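Local coordinates for Low molecular weight phosphotyrosine protein phosphatase 1 (Drosophila melanogaster, PDB 7CUY) that probably hydrolyses phosphotyrosine in proteins, as well as small aryl and acyl phosphates, as a cytoplasmic low molecular weight phosphatase, at residues P53-T58 with E132-A137. Sequence-based numbering, arbitrary orientation.
Sequences PRAIST and EGFETA
Phe134 reaches across from the start of helix 132-153 and lays one ring face against Arg54 of helix 53-61. The evidence for a CH-pi contact is direct: Arg54 CB stands 3.7 Å from the centroid of the Phe134 ring and only 6° off its normal. Further out, the arginine chain bends at chi3, which brings NE to 3.4 Å from Phe134 CE1. Guanidinium and ring planes are 45° apart, too inclined for a parallel stack. The Arg54 guanidinium, with Phe134 CE1 over one face, is also held by a salt bridge to Asp52 and by the backbone carbonyls of Tyr126, Glu128 and Gly130, which tie the loop before helix 132-153 to helix 53-61.

Elsewhere on the ring, Ala55 CB lies 3.8 Å from Phe134 CD2. Thr58 OG1, anti to its carbonyl carbon, donates to Arg54 O at 2.8 Å; the same rotamer turns CG2 to within 4.0 Å of Glu135 OE1, an oxygen hydrogen-bonded to His62. An alanine in place of Phe134 would remove the ring and is likely to open a gap beside Arg54 CB and Ala55 CB. The axes of 53-58 and 132-137 pass 9.2 Å apart, crossing at -52°. Phe134 touches Cys14, and its side chain lies about 7 Å from those of Arg15 and Asp124, probably the active-site arginine and proton donor, placing this helix-helix junction beside the catalytic pocket of the low molecular weight phosphatase fold.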
loop_
_atom_site.group_PDB
_atom_site.type_symbol
_atom_site.label_atom_id
_atom_site.label_comp_id
_atom_site.label_asym_id
_atom_site.label_seq_id
_atom_site.Cartn_x
_atom_site.Cartn_y
_atom_site.Cartn_z
ATOM N N PRO A 53 5.409 14.715 -4.180
ATOM C CA PRO A 53 6.686 15.156 -3.592
ATOM C C PRO A 53 6.748 14.985 -2.091
ATOM O O PRO A 53 7.833 14.715 -1.549
ATOM C CB PRO A 53 6.780 16.639 -4.002
ATOM C CG PRO A 53 5.508 16.973 -4.700
ATOM C CD PRO A 53 4.880 15.682 -5.152
ATOM N N ARG A 54 5.610 15.098 -1.399
ATOM C CA ARG A 54 5.623 14.935 0.053
ATOM C C ARG A 54 5.770 13.472 0.444
ATOM O O ARG A 54 6.336 13.168 1.502
ATOM C CB ARG A 54 4.358 15.527 0.666
ATOM C CG ARG A 54 4.150 16.998 0.328
ATOM C CD ARG A 54 2.761 17.470 0.715
ATOM N NE ARG A 54 1.743 16.992 -0.220
ATOM C CZ ARG A 54 0.450 17.289 -0.133
ATOM N NH1 ARG A 54 0.007 18.066 0.853
ATOM N NH2 ARG A 54 -0.399 16.810 -1.029
ATOM N N ALA A 55 5.268 12.555 -0.387
ATOM C CA ALA A 55 5.530 11.141 -0.133
ATOM C C ALA A 55 7.006 10.819 -0.351
ATOM O O ALA A 55 7.632 10.127 0.463
ATOM C CB ALA A 55 4.651 10.271 -1.029
ATOM N N ILE A 56 7.581 11.322 -1.444
ATOM C CA ILE A 56 9.004 11.091 -1.701
ATOM C C ILE A 56 9.846 11.651 -0.559
ATOM O O ILE A 56 10.721 10.967 -0.011
ATOM C CB ILE A 56 9.399 11.687 -3.063
ATOM C CG1 ILE A 56 8.704 10.905 -4.173
ATOM C CG2 ILE A 56 10.899 11.667 -3.237
ATOM C CD1 ILE A 56 8.693 11.604 -5.514
ATOM N N SER A 57 9.558 12.881 -0.144
ATOM C CA SER A 57 10.375 13.490 0.894
ATOM C C SER A 57 10.213 12.771 2.220
ATOM O O SER A 57 11.184 12.637 2.980
ATOM C CB SER A 57 10.033 14.969 1.025
ATOM O OG SER A 57 10.339 15.624 -0.202
ATOM N N THR A 58 8.998 12.289 2.521
ATOM C CA THR A 58 8.803 11.542 3.761
ATOM C C THR A 58 9.652 10.278 3.780
ATOM O O THR A 58 10.255 9.943 4.806
ATOM C CB THR A 58 7.329 11.180 3.950
ATOM O OG1 THR A 58 6.565 12.372 4.140
ATOM C CG2 THR A 58 7.166 10.285 5.151
ATOM N N GLU A 132 2.519 16.379 7.128
ATOM C CA GLU A 132 2.310 15.654 8.378
ATOM C C GLU A 132 1.493 14.392 8.158
ATOM O O GLU A 132 1.789 13.353 8.750
ATOM C CB GLU A 132 1.627 16.543 9.416
ATOM N N GLY A 133 0.459 14.461 7.314
ATOM C CA GLY A 133 -0.349 13.283 7.051
ATOM C C GLY A 133 0.399 12.168 6.350
ATOM O O GLY A 133 -0.004 11.003 6.447
ATOM N N PHE A 134 1.467 12.501 5.629
ATOM C CA PHE A 134 2.282 11.475 4.997
ATOM C C PHE A 134 3.125 10.756 6.037
ATOM O O PHE A 134 3.298 9.530 5.981
ATOM C CB PHE A 134 3.169 12.108 3.924
ATOM C CG PHE A 134 2.404 12.655 2.738
ATOM C CD1 PHE A 134 1.638 13.806 2.857
ATOM C CD2 PHE A 134 2.482 12.036 1.495
ATOM C CE1 PHE A 134 0.935 14.316 1.762
ATOM C CE2 PHE A 134 1.786 12.534 0.394
ATOM C CZ PHE A 134 1.025 13.677 0.523
ATOM N N GLU A 135 3.654 11.514 6.997
ATOM C CA GLU A 135 4.423 10.917 8.076
ATOM C C GLU A 135 3.565 9.963 8.894
ATOM O O GLU A 135 4.036 8.889 9.290
ATOM C CB GLU A 135 5.025 12.023 8.946
ATOM C CG GLU A 135 5.522 11.575 10.317
ATOM C CD GLU A 135 6.801 10.742 10.245
ATOM O OE1 GLU A 135 7.449 10.721 9.162
ATOM O OE2 GLU A 135 7.151 10.116 11.278
ATOM N N THR A 136 2.291 10.302 9.141
ATOM C CA THR A 136 1.509 9.385 9.970
ATOM C C THR A 136 1.142 8.130 9.184
ATOM O O THR A 136 1.177 7.022 9.732
ATOM C CB THR A 136 0.266 10.064 10.580
ATOM O OG1 THR A 136 -0.927 9.697 9.875
ATOM C CG2 THR A 136 0.403 11.546 10.578
ATOM N N ALA A 137 0.837 8.278 7.891
ATOM C CA ALA A 137 0.685 7.114 7.024
ATOM C C ALA A 137 1.936 6.235 7.053
ATOM O O ALA A 137 1.849 5.000 7.120
ATOM C CB ALA A 137 0.383 7.567 5.595
#